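Local coordinates for lysin (Enterococcus phage IMEEF1, PDB 6IST), which probably degrades enterococcal cell-wall peptidoglycan through a calcium-binding CHAP domain of the cysteine peptidase type, joined to a smaller C-terminal domain, at residues C[59-64]-C[134-139]; C[70-75]-C[92-97]; C[188-193]-C[227-232]. All coordinates share one frame; numbering follows the deposited sequence.

Contact 1. Residues C[59-64]-C[134-139]; sequences AGFQRI and GVIRPP
One face of the Phe61 ring packs against the two prolines that end segment 134-139, where antiparallel strands 62-65 and 132-137 pair at the margin of the six-stranded sheet of the CHAP domain. Pro139 CD and Pro138 CA make CH-pi contacts over the same ring face, with Pro139 CD 3.7 Å from the centroid of Phe61. Ile136 CG2 instead meets the ring edge, 3.6 Å from Phe61 CD2 and close to the ring plane. A chi1 of -77° sets the Phe61 ring beside its own backbone N and against these prolines, and Trp43 and Phe41 add edge-to-face contacts from outside the pair.

The strands are joined by two hydrogen-bonded pairs, Gln62 with Arg137 and Ile64 with Val135, separated by the non-hydrogen-bonded pair Arg63 and Ile136. The tightest of the four backbone bonds runs from Arg137 N to Gln62 O at 2.7 Å. On the side of the sheet that carries Gln62, Ile64 and Arg137, Ile64 CD1 sits over one face of the Arg137 guanidinium, 3.5 Å from Arg137 NH1. The other terminal nitrogen, Arg137 NH2, forms a salt bridge with Asp76 and a hydrogen bond with Gln71 O. On the opposite side of the sheet, Arg63 lies alongside Ile136 and sends NH1 to the carbonyls of Leu52 and Gln55.

Water continues the pairing past the strand end: one molecule donates to both Gly60 O and Arg137 O. A second donates to Gln62 OE1 at 3.2 Å and accepts from Arg137 NH1 at 2.7 Å, in the plane of the guanidinium.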
loop_
_atom_site.group_PDB
_atom_site.type_symbol
_atom_site.label_atom_id
_atom_site.label_comp_id
_atom_site.label_asym_id
_atom_site.label_seq_id
_atom_site.Cartn_x
_atom_site.Cartn_y
_atom_site.Cartn_z
ATOM N N ALA C 59 11.930 -3.774 -3.466
ATOM C CA ALA C 59 13.128 -3.148 -2.919
ATOM C C ALA C 59 13.868 -4.043 -1.973
ATOM O O ALA C 59 13.248 -4.665 -1.103
ATOM C CB ALA C 59 12.731 -1.846 -2.193
ATOM N N GLY C 60 15.197 -4.071 -2.113
ATOM C CA GLY C 60 16.040 -4.828 -1.213
ATOM C C GLY C 60 16.331 -6.267 -1.686
ATOM O O GLY C 60 17.341 -6.870 -1.261
ATOM N N PHE C 61 15.475 -6.836 -2.547
ATOM C CA PHE C 61 15.661 -8.199 -3.050
ATOM C C PHE C 61 16.747 -8.290 -4.123
ATOM O O PHE C 61 16.933 -7.393 -4.925
ATOM C CB PHE C 61 14.335 -8.756 -3.631
ATOM C CG PHE C 61 13.358 -9.205 -2.590
ATOM C CD1 PHE C 61 12.706 -8.278 -1.775
ATOM C CD2 PHE C 61 13.068 -10.550 -2.426
ATOM C CE1 PHE C 61 11.773 -8.676 -0.824
ATOM C CE2 PHE C 61 12.190 -10.962 -1.458
ATOM C CZ PHE C 61 11.537 -10.037 -0.650
ATOM N N GLN C 62 17.493 -9.374 -4.112
ATOM C CA GLN C 62 18.504 -9.658 -5.101
ATOM C C GLN C 62 18.195 -10.990 -5.756
ATOM O O GLN C 62 17.628 -11.884 -5.150
ATOM C CB GLN C 62 19.875 -9.799 -4.478
ATOM C CG GLN C 62 20.456 -8.541 -3.827
ATOM C CD GLN C 62 21.623 -8.897 -2.937
ATOM O OE1 GLN C 62 22.336 -9.881 -3.184
ATOM N NE2 GLN C 62 21.814 -8.123 -1.882
ATOM N N ARG C 63 18.583 -11.097 -6.984
ATOM C CA ARG C 63 18.453 -12.352 -7.739
ATOM C C ARG C 63 19.778 -12.704 -8.343
ATOM O O ARG C 63 20.448 -11.850 -8.908
ATOM C CB ARG C 63 17.389 -12.133 -8.804
ATOM C CG ARG C 63 17.179 -13.273 -9.742
ATOM C CD ARG C 63 15.802 -13.257 -10.351
ATOM N NE ARG C 63 15.579 -11.977 -10.967
ATOM C CZ ARG C 63 14.391 -11.431 -11.221
ATOM N NH1 ARG C 63 13.271 -11.994 -10.857
ATOM N NH2 ARG C 63 14.364 -10.213 -11.719
ATOM N N ILE C 64 20.188 -13.966 -8.207
ATOM C CA ILE C 64 21.495 -14.428 -8.593
ATOM C C ILE C 64 21.375 -15.754 -9.327
ATOM O O ILE C 64 20.828 -16.724 -8.791
ATOM C CB ILE C 64 22.404 -14.673 -7.321
ATOM C CG1 ILE C 64 22.368 -13.473 -6.390
ATOM C CG2 ILE C 64 23.827 -15.019 -7.737
ATOM C CD1 ILE C 64 22.871 -13.690 -4.964
ATOM N N GLY C 134 18.896 -20.610 -10.070
ATOM C CA GLY C 134 19.442 -19.616 -9.109
ATOM C C GLY C 134 18.573 -19.356 -7.896
ATOM O O GLY C 134 17.737 -20.197 -7.504
ATOM N N VAL C 135 18.729 -18.168 -7.288
ATOM C CA VAL C 135 18.105 -17.828 -6.087
ATOM C C VAL C 135 17.537 -16.438 -6.120
ATOM O O VAL C 135 18.020 -15.624 -6.928
ATOM C CB VAL C 135 19.031 -17.934 -4.886
ATOM C CG1 VAL C 135 19.427 -19.384 -4.689
ATOM C CG2 VAL C 135 20.200 -16.959 -4.898
ATOM N N ILE C 136 16.480 -16.228 -5.351
ATOM C CA ILE C 136 16.068 -14.852 -4.923
ATOM C C ILE C 136 16.460 -14.770 -3.496
ATOM O O ILE C 136 16.115 -15.653 -2.698
ATOM C CB ILE C 136 14.596 -14.589 -5.197
ATOM C CG1 ILE C 136 14.429 -14.432 -6.674
ATOM C CG2 ILE C 136 14.131 -13.306 -4.504
ATOM C CD1 ILE C 136 13.006 -14.464 -7.216
ATOM N N ARG C 137 17.269 -13.766 -3.190
ATOM C CA ARG C 137 17.738 -13.522 -1.829
ATOM C C ARG C 137 16.952 -12.360 -1.222
ATOM O O ARG C 137 17.110 -11.209 -1.657
ATOM C CB ARG C 137 19.225 -13.255 -1.870
ATOM C CG ARG C 137 19.797 -12.925 -0.524
ATOM C CD ARG C 137 21.273 -13.254 -0.535
ATOM N NE ARG C 137 21.474 -14.648 -0.964
ATOM C CZ ARG C 137 22.605 -15.142 -1.495
ATOM N NH1 ARG C 137 23.676 -14.361 -1.638
ATOM N NH2 ARG C 137 22.681 -16.409 -1.860
ATOM N N PRO C 138 16.047 -12.652 -0.279
ATOM C CA PRO C 138 15.283 -11.572 0.413
ATOM C C PRO C 138 16.264 -10.808 1.309
ATOM O O PRO C 138 17.341 -11.355 1.687
ATOM C CB PRO C 138 14.285 -12.301 1.306
ATOM C CG PRO C 138 14.192 -13.659 0.728
ATOM C CD PRO C 138 15.576 -13.971 0.157
ATOM N N PRO C 139 15.907 -9.603 1.647
ATOM C CA PRO C 139 16.726 -8.762 2.549
ATOM C C PRO C 139 16.473 -9.112 4.025
ATOM O O PRO C 139 15.479 -8.734 4.599
ATOM C CB PRO C 139 16.252 -7.374 2.225
ATOM C CG PRO C 139 14.859 -7.505 1.782
ATOM C CD PRO C 139 14.684 -8.894 1.234
HETATM O O HOH W 1 18.658 -9.145 -0.597
HETATM O O HOH W 2 24.051 -11.702 -1.115
#

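Contact 2. Residues C[70-75]-C[92-97]; sequences TQIKAG and GIATED
Gly75 N donates to Ala94 O at 2.8 Å, the shortest polar link between the loop leading into strand 77-80 and the end of strand 90-94. These are adjacent antiparallel strands of the CHAP-domain sheet, and the contact lies where their pairing gives way to loops. The donor stands well above the plane of the Ala94 carbonyl, about 40° out of it, and the bond does not follow a lone pair. Gly75 has positive phi, which glycine adopts readily, and the next residue, Asp76, also bonds to Ala94 through the backbone, just ahead of strand 77-80.

One residue earlier, Ala74 N is taken by a side chain. Asp97 OD1 receives it at 2.9 Å, with 163° at the hydrogen, using the lone pair turned away from its other oxygen. A first torsion of -65° sets the Asp97 carboxylate beside its own backbone N and against Lys73, whose CA lies 3.4 Å from Asp97 OD1. The Lys73 ammonium is near but not in contact: NZ remains 4.7 Å from Asp97 OD2, so any attraction is long-range.

Two methyl contacts accompany the polar bonds. Ala74 CB rests on the backbone of Glu96, 3.7 Å from its carbonyl carbon. Ile72 points its CG2 branch, anti to the backbone N, at Ala94 CB, while Phe104, Met78 and Met129 also touch Ile72. The small Ala94 methyl abuts two atoms of the loop, with its CB 3.7 Å from Ile72 CG2 and 3.6 Å from Lys73 O.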
loop_
_atom_site.group_PDB
_atom_site.type_symbol
_atom_site.label_atom_id
_atom_site.label_comp_id
_atom_site.label_asym_id
_atom_site.label_seq_id
_atom_site.Cartn_x
_atom_site.Cartn_y
_atom_site.Cartn_z
ATOM N N THR C 70 27.504 -23.669 -3.397
ATOM C CA THR C 70 28.108 -22.860 -2.369
ATOM C C THR C 70 27.660 -21.421 -2.404
ATOM O O THR C 70 27.926 -20.731 -1.477
ATOM C CB THR C 70 29.653 -22.916 -2.375
ATOM O OG1 THR C 70 30.150 -22.332 -3.588
ATOM C CG2 THR C 70 30.162 -24.374 -2.286
ATOM N N GLN C 71 26.980 -20.962 -3.454
ATOM C CA GLN C 71 26.419 -19.654 -3.474
ATOM C C GLN C 71 25.057 -19.540 -2.703
ATOM O O GLN C 71 24.546 -18.452 -2.594
ATOM C CB GLN C 71 26.183 -19.204 -4.942
ATOM C CG GLN C 71 27.430 -19.161 -5.816
ATOM C CD GLN C 71 27.082 -18.850 -7.270
ATOM O OE1 GLN C 71 26.881 -19.751 -8.048
ATOM N NE2 GLN C 71 26.911 -17.573 -7.597
ATOM N N ILE C 72 24.450 -20.661 -2.293
ATOM C CA ILE C 72 23.114 -20.710 -1.717
ATOM C C ILE C 72 23.304 -20.388 -0.252
ATOM O O ILE C 72 24.237 -20.930 0.387
ATOM C CB ILE C 72 22.431 -22.079 -1.853
ATOM C CG1 ILE C 72 22.135 -22.308 -3.349
ATOM C CG2 ILE C 72 21.115 -22.155 -1.096
ATOM C CD1 ILE C 72 21.884 -23.762 -3.710
ATOM N N LYS C 73 22.482 -19.475 0.224
ATOM C CA LYS C 73 22.430 -19.108 1.638
ATOM C C LYS C 73 21.106 -19.491 2.226
ATOM O O LYS C 73 20.048 -19.476 1.560
ATOM C CB LYS C 73 22.629 -17.597 1.793
ATOM C CG LYS C 73 23.934 -17.062 1.294
ATOM C CD LYS C 73 25.091 -17.351 2.200
ATOM C CE LYS C 73 26.408 -16.851 1.569
ATOM N NZ LYS C 73 27.593 -16.998 2.475
ATOM N N ALA C 74 21.089 -19.773 3.529
ATOM C CA ALA C 74 19.861 -20.079 4.188
ATOM C C ALA C 74 18.878 -18.906 4.069
ATOM O O ALA C 74 19.290 -17.737 4.088
ATOM C CB ALA C 74 20.125 -20.402 5.654
ATOM N N GLY C 75 17.666 -19.244 3.685
ATOM C CA GLY C 75 16.545 -18.297 3.576
ATOM C C GLY C 75 16.378 -17.780 2.138
ATOM O O GLY C 75 15.445 -16.998 1.874
ATOM N N GLY C 92 11.311 -23.578 -3.762
ATOM C CA GLY C 92 11.192 -23.990 -2.355
ATOM C C GLY C 92 12.159 -23.058 -1.600
ATOM O O GLY C 92 12.709 -22.105 -2.158
ATOM N N ILE C 93 12.312 -23.253 -0.285
ATOM C CA ILE C 93 13.100 -22.335 0.496
ATOM C C ILE C 93 14.335 -23.043 1.050
ATOM O O ILE C 93 14.145 -24.024 1.799
ATOM C CB ILE C 93 12.320 -21.774 1.696
ATOM C CG1 ILE C 93 10.975 -21.087 1.282
ATOM C CG2 ILE C 93 13.179 -20.771 2.477
ATOM C CD1 ILE C 93 11.096 -19.942 0.300
ATOM N N ALA C 94 15.495 -22.440 0.885
ATOM C CA ALA C 94 16.822 -23.032 1.377
ATOM C C ALA C 94 16.804 -22.853 2.889
ATOM O O ALA C 94 16.509 -21.774 3.390
ATOM C CB ALA C 94 17.994 -22.329 0.790
ATOM N N THR C 95 17.060 -23.929 3.611
ATOM C CA THR C 95 16.987 -23.873 5.090
ATOM C C THR C 95 18.361 -23.865 5.714
ATOM O O THR C 95 18.489 -23.656 6.972
ATOM C CB THR C 95 16.192 -25.032 5.649
ATOM O OG1 THR C 95 16.571 -26.272 5.035
ATOM C CG2 THR C 95 14.723 -24.765 5.361
ATOM N N GLU C 96 19.352 -24.040 4.850
ATOM C CA GLU C 96 20.757 -24.076 5.218
ATOM C C GLU C 96 21.588 -23.471 4.123
ATOM O O GLU C 96 21.155 -23.416 2.992
ATOM C CB GLU C 96 21.190 -25.541 5.410
ATOM C CG GLU C 96 20.512 -26.223 6.589
ATOM C CD GLU C 96 20.751 -27.726 6.642
ATOM O OE1 GLU C 96 19.946 -28.394 7.312
ATOM O OE2 GLU C 96 21.704 -28.246 5.998
ATOM N N ASP C 97 22.815 -23.040 4.418
ATOM C CA ASP C 97 23.722 -22.666 3.340
ATOM C C ASP C 97 24.035 -23.876 2.446
ATOM O O ASP C 97 24.066 -25.006 2.910
ATOM C CB ASP C 97 25.031 -22.081 3.877
ATOM C CG ASP C 97 24.839 -20.735 4.625
ATOM O OD1 ASP C 97 23.742 -20.074 4.584
ATOM O OD2 ASP C 97 25.817 -20.297 5.296
#

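Contact 3. Residues C[188-193]-C[227-232]; sequences GKRIYL and MMEAAL
Arg190 reaches from strand 189-192, outermost within this chain in the five-stranded mixed sheet, to the end of helix 223-231 beside it, and its NE donates to Leu232 O at 2.8 Å. The nitrogen lies nearly in line with the carbonyl bond (175°), but the N-H points less directly, with 134° at hydrogen. Leu232 is the first residue to leave the helical conformation. Its own N still closes the last helical turn on Met228 O, while its carbonyl meets the arginine. The backbone of Arg190 bonds to Pro233 and Val235, as the residues after Leu232 run along the strand.

The first torsion of Arg190 (chi1 67°) places CG between the backbone N and the carbonyl carbon. The extended chain carries the guanidinium to Glu229, and its plane is turned about the CD-NE bond to set a face against Glu229 CB, 3.8 Å from the plane. The charged ends are loosely matched: Arg190 NH1 and Glu229 OE1 form a long salt bridge of 3.9 Å, with no N-H aimed at the oxygen. A water bridges the two groups, donating to Glu229 OE1 at 2.7 Å and accepting a weak bond from Arg190 NH1. The direct charge partner of Glu229 OE1 is Lys173.

Leu232 CD2 packs 3.5 Å from Gly188 O. Ala231 O is taken by a basic side chain of another protein chain. Positive groups therefore meet carbonyls at and just past the C-terminal end of the helix, which would be favourable at the negative end of a helix dipole.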
loop_
_atom_site.group_PDB
_atom_site.type_symbol
_atom_site.label_atom_id
_atom_site.label_comp_id
_atom_site.label_asym_id
_atom_site.label_seq_id
_atom_site.Cartn_x
_atom_site.Cartn_y
_atom_site.Cartn_z
ATOM N N GLY C 188 -3.606 10.034 -3.557
ATOM C CA GLY C 188 -4.834 9.660 -4.223
ATOM C C GLY C 188 -4.699 9.573 -5.737
ATOM O O GLY C 188 -5.709 9.560 -6.417
ATOM N N LYS C 189 -3.474 9.502 -6.247
ATOM C CA LYS C 189 -3.221 9.391 -7.688
ATOM C C LYS C 189 -2.344 8.159 -7.971
ATOM O O LYS C 189 -1.769 7.561 -7.099
ATOM C CB LYS C 189 -2.486 10.602 -8.257
ATOM C CG LYS C 189 -2.949 11.982 -7.840
ATOM C CD LYS C 189 -4.387 12.198 -8.145
ATOM C CE LYS C 189 -4.754 13.677 -8.259
ATOM N NZ LYS C 189 -4.121 14.567 -7.269
ATOM N N ARG C 190 -2.250 7.806 -9.219
ATOM C CA ARG C 190 -1.387 6.726 -9.602
ATOM C C ARG C 190 -0.403 7.174 -10.684
ATOM O O ARG C 190 -0.746 7.879 -11.625
ATOM C CB ARG C 190 -2.170 5.489 -9.960
ATOM C CG ARG C 190 -2.998 5.576 -11.175
ATOM C CD ARG C 190 -4.023 4.417 -11.197
ATOM N NE ARG C 190 -5.021 4.773 -12.192
ATOM C CZ ARG C 190 -4.933 4.535 -13.488
ATOM N NH1 ARG C 190 -3.935 3.831 -14.015
ATOM N NH2 ARG C 190 -5.898 4.966 -14.271
ATOM N N ILE C 191 0.836 6.783 -10.538
ATOM C CA ILE C 191 1.899 7.192 -11.469
ATOM C C ILE C 191 2.557 5.968 -12.047
ATOM O O ILE C 191 2.998 5.147 -11.306
ATOM C CB ILE C 191 2.969 8.021 -10.750
ATOM C CG1 ILE C 191 2.272 9.198 -10.048
ATOM C CG2 ILE C 191 4.059 8.442 -11.752
ATOM C CD1 ILE C 191 3.196 10.218 -9.406
ATOM N N TYR C 192 2.576 5.824 -13.366
ATOM C CA TYR C 192 3.375 4.820 -14.045
ATOM C C TYR C 192 4.857 5.156 -13.896
ATOM O O TYR C 192 5.285 6.298 -14.120
ATOM C CB TYR C 192 2.994 4.660 -15.532
ATOM C CG TYR C 192 3.972 3.845 -16.306
ATOM C CD1 TYR C 192 4.075 2.488 -16.077
ATOM C CD2 TYR C 192 4.777 4.414 -17.301
ATOM C CE1 TYR C 192 5.004 1.709 -16.766
ATOM C CE2 TYR C 192 5.697 3.653 -18.001
ATOM C CZ TYR C 192 5.786 2.295 -17.744
ATOM O OH TYR C 192 6.644 1.495 -18.394
ATOM N N LEU C 193 5.631 4.195 -13.395
ATOM C CA LEU C 193 7.044 4.394 -13.187
ATOM C C LEU C 193 7.865 3.919 -14.428
ATOM O O LEU C 193 8.036 2.752 -14.652
ATOM C CB LEU C 193 7.475 3.608 -11.953
ATOM C CG LEU C 193 6.798 4.025 -10.653
ATOM C CD1 LEU C 193 7.134 2.956 -9.606
ATOM C CD2 LEU C 193 7.070 5.446 -10.185
ATOM N N MET C 227 -10.850 -1.285 -9.634
ATOM C CA MET C 227 -11.322 -0.341 -8.636
ATOM C C MET C 227 -10.237 0.686 -8.363
ATOM O O MET C 227 -10.494 1.914 -8.253
ATOM C CB MET C 227 -11.722 -1.076 -7.318
ATOM C CG MET C 227 -13.053 -1.853 -7.450
ATOM S SD MET C 227 -13.714 -2.604 -5.907
ATOM C CE MET C 227 -12.498 -3.818 -5.637
ATOM N N MET C 228 -9.013 0.217 -8.192
ATOM C CA MET C 228 -7.920 1.162 -7.959
ATOM C C MET C 228 -7.814 2.123 -9.128
ATOM O O MET C 228 -7.699 3.340 -8.930
ATOM C CB MET C 228 -6.538 0.435 -7.721
ATOM C CG MET C 228 -6.319 0.026 -6.259
ATOM S SD MET C 228 -4.607 -0.543 -5.864
ATOM C CE MET C 228 -4.512 -1.956 -6.965
ATOM N N GLU C 229 -7.927 1.628 -10.336
ATOM C CA GLU C 229 -7.701 2.509 -11.485
ATOM C C GLU C 229 -8.853 3.517 -11.606
ATOM O O GLU C 229 -8.653 4.623 -12.131
ATOM C CB GLU C 229 -7.530 1.720 -12.791
ATOM C CG GLU C 229 -6.235 0.895 -12.791
ATOM C CD GLU C 229 -5.975 0.170 -14.098
ATOM O OE1 GLU C 229 -4.785 0.038 -14.503
ATOM O OE2 GLU C 229 -6.959 -0.251 -14.742
ATOM N N ALA C 230 -10.032 3.156 -11.139
ATOM C CA ALA C 230 -11.164 4.082 -11.202
ATOM C C ALA C 230 -11.161 5.085 -10.099
ATOM O O ALA C 230 -11.699 6.140 -10.281
ATOM C CB ALA C 230 -12.487 3.354 -11.213
ATOM N N ALA C 231 -10.650 4.731 -8.933
ATOM C CA ALA C 231 -10.605 5.615 -7.813
ATOM C C ALA C 231 -9.407 6.584 -7.837
ATOM O O ALA C 231 -9.484 7.651 -7.232
ATOM C CB ALA C 231 -10.626 4.817 -6.507
ATOM N N LEU C 232 -8.299 6.212 -8.483
ATOM C CA LEU C 232 -7.053 6.962 -8.366
ATOM C C LEU C 232 -6.695 7.447 -9.761
ATOM O O LEU C 232 -6.204 6.685 -10.554
ATOM C CB LEU C 232 -5.954 6.048 -7.878
ATOM C CG LEU C 232 -6.205 5.306 -6.555
ATOM C CD1 LEU C 232 -5.139 4.226 -6.432
ATOM C CD2 LEU C 232 -6.133 6.223 -5.366
HETATM O O HOH W 3 -2.589 1.133 -13.424
#

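Contacts 1 and 2 belong to the same antiparallel sheet of the CHAP domain, their centres 12 Å apart. Both segments of contact 2 fall, along the sequence, between the two halves of contact 1, and the groups meet directly: Pro138 CD packs on Gly75 O. Across the sheet the strands follow in the order 62-65, 132-137, 77-80, 90-94. Contact 3 comes later in the chain, after an unmodelled linker, in a different, mixed sheet, to which strand 43-44 of the N-terminal part adds an edge. Its centre is about 28 Å from that of contact 1 and 38 Å from that of contact 2, consistent with an endolysin whose C-terminal part is largely separate and also touches other chains.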